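Local coordinates for putative fusidic acid resistance protein (Staphylococcus aureus, PDB 2YB5) that confers resistance to the antibiotic fusidic acid, probably by binding elongation factor G and helping to clear it from stalled ribosomes, at residues E88-V102 with Y132-Y146. Numbering follows the deposited sequence.
Sequences EIPSSSQLEKIFRKV and YIVYKNLDDKFEGIY
Phe-142 and Pro-90 form one half of a contact that illustrates how two aromatic side chains can seat a short helix on a beta hairpin: Phe-142 packs on the chain leading into helix 92-98, and Phe-99, at the helix end, packs on the hairpin. From CB outward, Phe-142 touches Ile-98, then Pro-90 across the face of its ring, and Gln-94 and Glu-88 O at the edge. Its CB lies 3.7 Å from CD1 of Ile-98. CG of Pro-90 sits over the centre of one face, 3.5 Å from the centroid and 6° off the normal, a CH-pi contact; the aliphatic CE of Lys-136 covers the opposite face toward the rim. NE2 of Gln-94 approaches CD2 at 3.7 Å, its amide standing steeply to the ring. At the tip, CZ and CE1 both lie 3.1 Å from Glu-88 O. A capping box holds Gln-94: its N donates to Ser-91 OG while its OE1 accepts from Ser-91 N, which fixes the amide beside the ring. On the lysine side of the ring, NZ forms a salt bridge with Asp-140 and a long one with Glu-88.

Phe-99 has CG beside its backbone N, which turns the ring in toward the strands. One face takes the edge of Tyr-132, a T-shaped pair with planes at 71°, and the other Ile-98 CG2, which also packs 3.6 Å from CA of Gly-144, where the bare backbone permits close approach. Val-134 CG2 touches the Phe-99 edge, and Val-102 closes the cluster against Tyr-146.

Helix 92-98 thus crosses strand 142-146 at -54°, with the axes of the two segments 8.8 Å apart at closest approach, covering the part of one sheet face formed by strands 121-125, 130-136 and 142-149. Trp-123 extends the apolar surface beside Leu-95 and Phe-99, while Tyr-135 and Ile-145 point away and pack against helix 204-214 in the treble-clef zinc-finger region.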
ATOM      1  N   GLU A  88      -7.795   3.364   9.748  1.00 39.31           N
ATOM      2  CA  GLU A  88      -8.681   3.079  10.883  1.00 39.33           C
ATOM      3  C   GLU A  88      -8.977   1.585  10.927  1.00 37.29           C
ATOM      4  O   GLU A  88      -9.404   0.992   9.927  1.00 37.31           O
ATOM      5  CB  GLU A  88      -9.978   3.881  10.780  1.00 40.21           C
ATOM      6  CG  GLU A  88      -9.723   5.390  10.767  1.00 43.76           C
ATOM      7  CD  GLU A  88     -10.989   6.220  10.710  1.00 47.79           C
ATOM      8  OE1 GLU A  88     -12.096   5.639  10.607  1.00 51.10           O
ATOM      9  OE2 GLU A  88     -10.870   7.462  10.767  1.00 50.79           O
ATOM     10  N   ILE A  89      -8.692   0.979  12.068  1.00 35.48           N
ATOM     11  CA  ILE A  89      -8.893  -0.433  12.249  1.00 34.78           C
ATOM     12  C   ILE A  89     -10.247  -0.599  12.934  1.00 34.26           C
ATOM     13  O   ILE A  89     -10.495   0.033  13.958  1.00 34.36           O
ATOM     14  CB  ILE A  89      -7.805  -1.061  13.141  1.00 34.99           C
ATOM     15  CG1 ILE A  89      -6.407  -0.789  12.577  1.00 35.75           C
ATOM     16  CG2 ILE A  89      -8.042  -2.550  13.261  1.00 33.57           C
ATOM     17  CD1 ILE A  89      -5.299  -1.576  13.286  1.00 36.64           C
ATOM     18  N   PRO A  90     -11.127  -1.433  12.370  1.00 33.33           N
ATOM     19  CA  PRO A  90     -12.449  -1.617  12.961  1.00 33.38           C
ATOM     20  C   PRO A  90     -12.407  -2.024  14.442  1.00 32.49           C
ATOM     21  O   PRO A  90     -11.464  -2.673  14.874  1.00 32.14           O
ATOM     22  CB  PRO A  90     -13.044  -2.765  12.149  1.00 33.01           C
ATOM     23  CG  PRO A  90     -12.312  -2.790  10.899  1.00 33.97           C
ATOM     24  CD  PRO A  90     -10.944  -2.245  11.157  1.00 33.62           C
ATOM     25  N   SER A  91     -13.449  -1.683  15.183  1.00 32.59           N
ATOM     26  CA  SER A  91     -13.631  -2.184  16.554  1.00 32.34           C
ATOM     27  C   SER A  91     -13.833  -3.701  16.542  1.00 32.59           C
ATOM     28  O   SER A  91     -13.985  -4.302  15.464  1.00 32.03           O
ATOM     29  CB  SER A  91     -14.831  -1.520  17.184  1.00 33.04           C
ATOM     30  OG  SER A  91     -16.018  -2.050  16.630  1.00 33.31           O
ATOM     31  N   SER A  92     -13.857  -4.323  17.721  1.00 32.73           N
ATOM     32  CA  SER A  92     -14.074  -5.791  17.811  1.00 32.95           C
ATOM     33  C   SER A  92     -15.440  -6.194  17.248  1.00 33.77           C
ATOM     34  O   SER A  92     -15.547  -7.152  16.468  1.00 33.70           O
ATOM     35  CB  SER A  92     -13.934  -6.300  19.259  1.00 34.23           C
ATOM     36  OG  SER A  92     -14.890  -5.716  20.136  1.00 31.80           O
ATOM     37  N   SER A  93     -16.480  -5.448  17.604  1.00 34.59           N
ATOM     38  CA  SER A  93     -17.812  -5.749  17.083  1.00 36.25           C
ATOM     39  C   SER A  93     -17.894  -5.473  15.572  1.00 36.04           C
ATOM     40  O   SER A  93     -18.480  -6.258  14.843  1.00 37.41           O
ATOM     41  CB  SER A  93     -18.916  -5.023  17.862  1.00 37.07           C
ATOM     42  OG  SER A  93     -18.773  -3.624  17.774  1.00 38.03           O
ATOM     43  N   GLN A  94     -17.270  -4.416  15.080  1.00 36.00           N
ATOM     44  CA  GLN A  94     -17.272  -4.176  13.621  1.00 36.13           C
ATOM     45  C   GLN A  94     -16.608  -5.325  12.854  1.00 35.40           C
ATOM     46  O   GLN A  94     -17.105  -5.759  11.840  1.00 35.34           O
ATOM     47  CB  GLN A  94     -16.557  -2.885  13.270  1.00 36.26           C
ATOM     48  CG  GLN A  94     -17.275  -1.604  13.634  1.00 39.81           C
ATOM     49  CD  GLN A  94     -16.466  -0.371  13.215  1.00 41.26           C
ATOM     50  OE1 GLN A  94     -15.400  -0.096  13.768  1.00 42.98           O
ATOM     51  NE2 GLN A  94     -16.971   0.365  12.225  1.00 41.45           N
ATOM     52  N   LEU A  95     -15.465  -5.780  13.349  1.00 34.95           N
ATOM     53  CA  LEU A  95     -14.738  -6.920  12.791  1.00 34.70           C
ATOM     54  C   LEU A  95     -15.581  -8.194  12.816  1.00 35.56           C
ATOM     55  O   LEU A  95     -15.662  -8.920  11.828  1.00 34.91           O
ATOM     56  CB  LEU A  95     -13.459  -7.132  13.599  1.00 34.50           C
ATOM     57  CG  LEU A  95     -12.223  -7.718  12.937  1.00 36.68           C
ATOM     58  CD1 LEU A  95     -11.821  -6.947  11.659  1.00 37.46           C
ATOM     59  CD2 LEU A  95     -11.087  -7.667  13.951  1.00 36.87           C
ATOM     60  N   GLU A  96     -16.195  -8.470  13.960  1.00 36.19           N
ATOM     61  CA  GLU A  96     -17.070  -9.624  14.085  1.00 38.27           C
ATOM     62  C   GLU A  96     -18.257  -9.552  13.105  1.00 39.08           C
ATOM     63  O   GLU A  96     -18.658 -10.580  12.550  1.00 39.66           O
ATOM     64  CB  GLU A  96     -17.521  -9.795  15.539  1.00 39.42           C
ATOM     65  CG  GLU A  96     -16.363 -10.264  16.430  1.00 40.62           C
ATOM     66  CD  GLU A  96     -16.562 -10.019  17.920  1.00 44.49           C
ATOM     67  OE1 GLU A  96     -17.528  -9.335  18.342  1.00 43.76           O
ATOM     68  OE2 GLU A  96     -15.721 -10.534  18.687  1.00 49.05           O
ATOM     69  N   LYS A  97     -18.767  -8.344  12.851  1.00 38.89           N
ATOM     70  CA  LYS A  97     -19.863  -8.155  11.899  1.00 40.48           C
ATOM     71  C   LYS A  97     -19.432  -8.384  10.456  1.00 39.76           C
ATOM     72  O   LYS A  97     -20.139  -9.021   9.684  1.00 40.49           O
ATOM     73  CB  LYS A  97     -20.458  -6.753  12.028  1.00 41.31           C
ATOM     74  CG  LYS A  97     -21.584  -6.482  11.021  1.00 44.34           C
ATOM     75  CD  LYS A  97     -22.495  -5.380  11.524  1.00 48.95           C
ATOM     76  CE  LYS A  97     -23.746  -5.232  10.661  1.00 52.14           C
ATOM     77  NZ  LYS A  97     -24.803  -4.484  11.415  1.00 54.71           N
ATOM     78  N   ILE A  98     -18.274  -7.844  10.095  1.00 37.96           N
ATOM     79  CA  ILE A  98     -17.707  -8.060   8.763  1.00 36.99           C
ATOM     80  C   ILE A  98     -17.546  -9.558   8.497  1.00 37.69           C
ATOM     81  O   ILE A  98     -17.881 -10.038   7.412  1.00 37.56           O
ATOM     82  CB  ILE A  98     -16.348  -7.348   8.621  1.00 35.17           C
ATOM     83  CG1 ILE A  98     -16.553  -5.834   8.609  1.00 35.31           C
ATOM     84  CG2 ILE A  98     -15.604  -7.816   7.350  1.00 33.76           C
ATOM     85  CD1 ILE A  98     -15.270  -5.039   8.861  1.00 34.69           C
ATOM     86  N   PHE A  99     -17.050 -10.293   9.490  1.00 38.05           N
ATOM     87  CA  PHE A  99     -16.874 -11.745   9.370  1.00 39.73           C
ATOM     88  C   PHE A  99     -17.901 -12.517  10.220  1.00 43.05           C
ATOM     89  O   PHE A  99     -17.559 -13.483  10.908  1.00 42.87           O
ATOM     90  CB  PHE A  99     -15.439 -12.119   9.737  1.00 38.22           C
ATOM     91  CG  PHE A  99     -14.419 -11.486   8.836  1.00 35.99           C
ATOM     92  CD1 PHE A  99     -14.370 -11.820   7.492  1.00 35.09           C
ATOM     93  CD2 PHE A  99     -13.534 -10.543   9.315  1.00 33.84           C
ATOM     94  CE1 PHE A  99     -13.445 -11.238   6.655  1.00 35.30           C
ATOM     95  CE2 PHE A  99     -12.601  -9.950   8.472  1.00 31.93           C
ATOM     96  CZ  PHE A  99     -12.555 -10.300   7.148  1.00 32.50           C
ATOM     97  N   ARG A 100     -19.162 -12.083  10.117  1.00 46.23           N
ATOM     98  CA  ARG A 100     -20.300 -12.591  10.912  1.00 50.10           C
ATOM     99  C   ARG A 100     -20.436 -14.119  10.917  1.00 52.43           C
ATOM    100  O   ARG A 100     -20.821 -14.703  11.929  1.00 53.64           O
ATOM    101  CB  ARG A 100     -21.600 -11.961  10.370  1.00 51.88           C
ATOM    102  CG  ARG A 100     -22.912 -12.457  10.981  1.00 56.78           C
ATOM    103  CD  ARG A 100     -23.161 -11.880  12.357  1.00 60.45           C
ATOM    104  NE  ARG A 100     -23.445 -10.443  12.287  1.00 62.81           N
ATOM    105  CZ  ARG A 100     -24.647  -9.906  12.068  1.00 66.26           C
ATOM    106  NH1 ARG A 100     -25.726 -10.674  11.900  1.00 69.17           N
ATOM    107  NH2 ARG A 100     -24.768  -8.583  12.018  1.00 66.26           N
ATOM    108  N   LYS A 101     -20.138 -14.757   9.790  1.00 53.61           N
ATOM    109  CA  LYS A 101     -20.293 -16.212   9.675  1.00 56.39           C
ATOM    110  C   LYS A 101     -19.151 -17.009  10.313  1.00 56.40           C
ATOM    111  O   LYS A 101     -19.267 -18.229  10.470  1.00 58.43           O
ATOM    112  CB  LYS A 101     -20.438 -16.623   8.206  1.00 57.19           C
ATOM    113  CG  LYS A 101     -21.736 -16.161   7.549  1.00 59.16           C
ATOM    114  CD  LYS A 101     -21.787 -16.634   6.108  1.00 61.20           C
ATOM    115  CE  LYS A 101     -23.019 -16.131   5.370  1.00 63.68           C
ATOM    116  NZ  LYS A 101     -23.040 -16.619   3.948  1.00 65.22           N
ATOM    117  N   VAL A 102     -18.057 -16.335  10.667  1.00 54.69           N
ATOM    118  CA  VAL A 102     -16.904 -16.992  11.270  1.00 54.59           C
ATOM    119  C   VAL A 102     -17.112 -17.056  12.779  1.00 56.11           C
ATOM    120  O   VAL A 102     -17.156 -16.028  13.449  1.00 55.24           O
ATOM    121  CB  VAL A 102     -15.594 -16.245  10.928  1.00 52.50           C
ATOM    122  CG1 VAL A 102     -14.393 -16.869  11.632  1.00 51.61           C
ATOM    123  CG2 VAL A 102     -15.382 -16.233   9.420  1.00 50.99           C
ATOM    124  N   TYR A 132      -7.128 -13.096   6.336  1.00 32.42           N
ATOM    125  CA  TYR A 132      -8.216 -12.143   6.391  1.00 31.80           C
ATOM    126  C   TYR A 132      -7.705 -10.816   5.850  1.00 30.68           C
ATOM    127  O   TYR A 132      -6.564 -10.436   6.132  1.00 30.26           O
ATOM    128  CB  TYR A 132      -8.637 -11.927   7.843  1.00 31.81           C
ATOM    129  CG  TYR A 132      -9.290 -13.106   8.487  1.00 33.64           C
ATOM    130  CD1 TYR A 132     -10.655 -13.297   8.380  1.00 35.95           C
ATOM    131  CD2 TYR A 132      -8.554 -14.019   9.230  1.00 35.62           C
ATOM    132  CE1 TYR A 132     -11.269 -14.354   8.975  1.00 38.77           C
ATOM    133  CE2 TYR A 132      -9.166 -15.092   9.836  1.00 37.75           C
ATOM    134  CZ  TYR A 132     -10.527 -15.255   9.700  1.00 39.07           C
ATOM    135  OH  TYR A 132     -11.172 -16.310  10.293  1.00 41.97           O
ATOM    136  N   ILE A 133      -8.545 -10.113   5.091  1.00 29.39           N
ATOM    137  CA  ILE A 133      -8.190  -8.815   4.528  1.00 28.31           C
ATOM    138  C   ILE A 133      -9.320  -7.829   4.785  1.00 28.61           C
ATOM    139  O   ILE A 133     -10.439  -8.091   4.406  1.00 29.60           O
ATOM    140  CB  ILE A 133      -7.902  -8.916   3.011  1.00 28.08           C
ATOM    141  CG1 ILE A 133      -6.543  -9.589   2.775  1.00 28.93           C
ATOM    142  CG2 ILE A 133      -7.947  -7.532   2.344  1.00 24.49           C
ATOM    143  CD1 ILE A 133      -6.396 -10.269   1.386  1.00 28.73           C
ATOM    144  N   VAL A 134      -9.020  -6.716   5.448  1.00 28.23           N
ATOM    145  CA  VAL A 134      -9.995  -5.673   5.738  1.00 29.08           C
ATOM    146  C   VAL A 134      -9.498  -4.356   5.132  1.00 29.32           C
ATOM    147  O   VAL A 134      -8.299  -4.062   5.151  1.00 28.75           O
ATOM    148  CB  VAL A 134     -10.241  -5.529   7.269  1.00 29.04           C
ATOM    149  CG1 VAL A 134     -11.094  -4.302   7.600  1.00 29.11           C
ATOM    150  CG2 VAL A 134     -10.903  -6.811   7.824  1.00 29.09           C
ATOM    151  N   TYR A 135     -10.439  -3.595   4.583  1.00 30.58           N
ATOM    152  CA  TYR A 135     -10.172  -2.334   3.902  1.00 31.86           C
ATOM    153  C   TYR A 135     -11.429  -1.458   3.877  1.00 33.13           C
ATOM    154  O   TYR A 135     -12.536  -1.907   4.220  1.00 31.96           O
ATOM    155  CB  TYR A 135      -9.687  -2.600   2.465  1.00 32.08           C
ATOM    156  CG  TYR A 135     -10.697  -3.363   1.627  1.00 33.30           C
ATOM    157  CD1 TYR A 135     -11.669  -2.684   0.903  1.00 35.63           C
ATOM    158  CD2 TYR A 135     -10.699  -4.757   1.580  1.00 32.05           C
ATOM    159  CE1 TYR A 135     -12.606  -3.369   0.144  1.00 36.41           C
ATOM    160  CE2 TYR A 135     -11.641  -5.448   0.847  1.00 32.49           C
ATOM    161  CZ  TYR A 135     -12.589  -4.741   0.124  1.00 34.40           C
ATOM    162  OH  TYR A 135     -13.533  -5.381  -0.618  1.00 36.36           O
ATOM    163  N   LYS A 136     -11.234  -0.205   3.481  1.00 34.96           N
ATOM    164  CA  LYS A 136     -12.331   0.731   3.231  1.00 37.31           C
ATOM    165  C   LYS A 136     -12.642   0.747   1.741  1.00 38.57           C
ATOM    166  O   LYS A 136     -11.726   0.807   0.923  1.00 37.76           O
ATOM    167  CB  LYS A 136     -11.938   2.138   3.662  1.00 38.34           C
ATOM    168  CG  LYS A 136     -11.800   2.332   5.157  1.00 39.62           C
ATOM    169  CD  LYS A 136     -13.140   2.350   5.868  1.00 42.87           C
ATOM    170  CE  LYS A 136     -13.025   2.930   7.273  1.00 43.09           C
ATOM    171  NZ  LYS A 136     -13.057   4.428   7.273  1.00 45.11           N
ATOM    172  N   ASN A 137     -13.927   0.712   1.391  1.00 40.68           N
ATOM    173  CA  ASN A 137     -14.340   0.769  -0.012  1.00 43.14           C
ATOM    174  C   ASN A 137     -14.462   2.211  -0.525  1.00 45.57           C
ATOM    175  O   ASN A 137     -14.192   3.165   0.203  1.00 45.52           O
ATOM    176  CB  ASN A 137     -15.645  -0.020  -0.244  1.00 43.86           C
ATOM    177  CG  ASN A 137     -16.827   0.562   0.495  1.00 45.15           C
ATOM    178  OD1 ASN A 137     -16.835   1.736   0.841  1.00 46.98           O
ATOM    179  ND2 ASN A 137     -17.844  -0.262   0.734  1.00 45.10           N
ATOM    180  N   LEU A 138     -14.851   2.353  -1.790  1.00 48.28           N
ATOM    181  CA  LEU A 138     -15.062   3.665  -2.409  1.00 50.81           C
ATOM    182  C   LEU A 138     -16.021   4.585  -1.655  1.00 52.34           C
ATOM    183  O   LEU A 138     -15.914   5.802  -1.782  1.00 53.77           O
ATOM    184  CB  LEU A 138     -15.519   3.488  -3.869  1.00 52.72           C
ATOM    185  CG  LEU A 138     -14.377   3.403  -4.886  1.00 53.60           C
ATOM    186  CD1 LEU A 138     -14.597   2.312  -5.958  1.00 56.14           C
ATOM    187  CD2 LEU A 138     -14.152   4.758  -5.555  1.00 57.33           C
ATOM    188  N   ASP A 139     -16.934   4.013  -0.861  1.00 52.59           N
ATOM    189  CA  ASP A 139     -17.857   4.790  -0.023  1.00 53.79           C
ATOM    190  C   ASP A 139     -17.330   5.024   1.399  1.00 52.32           C
ATOM    191  O   ASP A 139     -18.104   5.359   2.303  1.00 52.38           O
ATOM    192  CB  ASP A 139     -19.210   4.069   0.107  1.00 55.12           C
ATOM    193  CG  ASP A 139     -19.897   3.841  -1.218  1.00 58.47           C
ATOM    194  OD1 ASP A 139     -19.896   4.764  -2.068  1.00 62.14           O
ATOM    195  OD2 ASP A 139     -20.452   2.731  -1.401  1.00 60.79           O
ATOM    196  N   ASP A 140     -16.027   4.835   1.599  1.00 50.50           N
ATOM    197  CA  ASP A 140     -15.390   4.991   2.910  1.00 49.32           C
ATOM    198  C   ASP A 140     -16.014   4.105   3.997  1.00 47.67           C
ATOM    199  O   ASP A 140     -16.124   4.522   5.153  1.00 48.00           O
ATOM    200  CB  ASP A 140     -15.387   6.471   3.347  1.00 50.90           C
ATOM    201  CG  ASP A 140     -14.628   6.701   4.657  1.00 51.99           C
ATOM    202  OD1 ASP A 140     -13.555   6.088   4.840  1.00 53.72           O
ATOM    203  OD2 ASP A 140     -15.110   7.484   5.511  1.00 56.00           O
ATOM    204  N   LYS A 141     -16.418   2.886   3.640  1.00 46.17           N
ATOM    205  CA  LYS A 141     -16.874   1.931   4.657  1.00 44.76           C
ATOM    206  C   LYS A 141     -16.127   0.610   4.583  1.00 42.53           C
ATOM    207  O   LYS A 141     -15.566   0.242   3.536  1.00 41.54           O
ATOM    208  CB  LYS A 141     -18.389   1.718   4.630  1.00 46.18           C
ATOM    209  CG  LYS A 141     -18.990   1.309   3.314  1.00 48.80           C
ATOM    210  CD  LYS A 141     -20.515   1.510   3.326  1.00 51.84           C
ATOM    211  CE  LYS A 141     -21.122   1.277   1.943  1.00 54.06           C
ATOM    212  NZ  LYS A 141     -20.798  -0.078   1.396  1.00 52.49           N
ATOM    213  N   PHE A 142     -16.131  -0.090   5.716  1.00 40.58           N
ATOM    214  CA  PHE A 142     -15.335  -1.287   5.878  1.00 38.87           C
ATOM    215  C   PHE A 142     -15.930  -2.431   5.082  1.00 38.67           C
ATOM    216  O   PHE A 142     -17.136  -2.654   5.098  1.00 38.72           O
ATOM    217  CB  PHE A 142     -15.238  -1.696   7.353  1.00 38.48           C
ATOM    218  CG  PHE A 142     -14.286  -0.861   8.164  1.00 37.65           C
ATOM    219  CD1 PHE A 142     -12.944  -0.749   7.800  1.00 37.62           C
ATOM    220  CD2 PHE A 142     -14.723  -0.233   9.331  1.00 38.39           C
ATOM    221  CE1 PHE A 142     -12.052   0.014   8.567  1.00 38.08           C
ATOM    222  CE2 PHE A 142     -13.846   0.526  10.109  1.00 38.08           C
ATOM    223  CZ  PHE A 142     -12.504   0.655   9.722  1.00 38.44           C
ATOM    224  N   GLU A 143     -15.064  -3.116   4.346  1.00 37.57           N
ATOM    225  CA  GLU A 143     -15.376  -4.399   3.746  1.00 37.62           C
ATOM    226  C   GLU A 143     -14.287  -5.366   4.174  1.00 35.88           C
ATOM    227  O   GLU A 143     -13.231  -4.953   4.659  1.00 34.97           O
ATOM    228  CB  GLU A 143     -15.422  -4.302   2.219  1.00 38.57           C
ATOM    229  CG  GLU A 143     -16.727  -3.735   1.688  1.00 42.49           C
ATOM    230  CD  GLU A 143     -16.701  -3.480   0.200  1.00 45.15           C
ATOM    231  OE1 GLU A 143     -15.681  -3.805  -0.458  1.00 47.15           O
ATOM    232  OE2 GLU A 143     -17.707  -2.943  -0.310  1.00 47.38           O
ATOM    233  N   GLY A 144     -14.557  -6.651   3.995  1.00 35.39           N
ATOM    234  CA  GLY A 144     -13.609  -7.687   4.335  1.00 34.33           C
ATOM    235  C   GLY A 144     -13.844  -8.943   3.520  1.00 35.02           C
ATOM    236  O   GLY A 144     -14.967  -9.226   3.063  1.00 35.50           O
ATOM    237  N   ILE A 145     -12.770  -9.697   3.343  1.00 34.36           N
ATOM    238  CA  ILE A 145     -12.799 -10.961   2.639  1.00 35.20           C
ATOM    239  C   ILE A 145     -11.817 -11.874   3.367  1.00 34.80           C
ATOM    240  O   ILE A 145     -10.923 -11.390   4.053  1.00 33.68           O
ATOM    241  CB  ILE A 145     -12.382 -10.740   1.162  1.00 35.21           C
ATOM    242  CG1 ILE A 145     -12.736 -11.943   0.295  1.00 38.45           C
ATOM    243  CG2 ILE A 145     -10.890 -10.431   1.066  1.00 33.94           C
ATOM    244  CD1 ILE A 145     -12.333 -11.780  -1.181  1.00 40.78           C
ATOM    245  N   TYR A 146     -11.985 -13.183   3.240  1.00 36.03           N
ATOM    246  CA  TYR A 146     -10.971 -14.129   3.707  1.00 36.49           C
ATOM    247  C   TYR A 146     -10.898 -15.334   2.785  1.00 37.29           C
ATOM    248  O   TYR A 146     -11.808 -15.577   2.001  1.00 37.08           O
ATOM    249  CB  TYR A 146     -11.235 -14.582   5.142  1.00 37.01           C
ATOM    250  CG  TYR A 146     -12.422 -15.497   5.342  1.00 41.28           C
ATOM    251  CD1 TYR A 146     -12.288 -16.886   5.248  1.00 45.57           C
ATOM    252  CD2 TYR A 146     -13.668 -14.985   5.667  1.00 44.57           C
ATOM    253  CE1 TYR A 146     -13.376 -17.729   5.439  1.00 48.54           C
ATOM    254  CE2 TYR A 146     -14.761 -15.820   5.875  1.00 47.83           C
ATOM    255  CZ  TYR A 146     -14.613 -17.186   5.759  1.00 49.48           C
ATOM    256  OH  TYR A 146     -15.702 -18.000   5.962  1.00 52.92           O
TER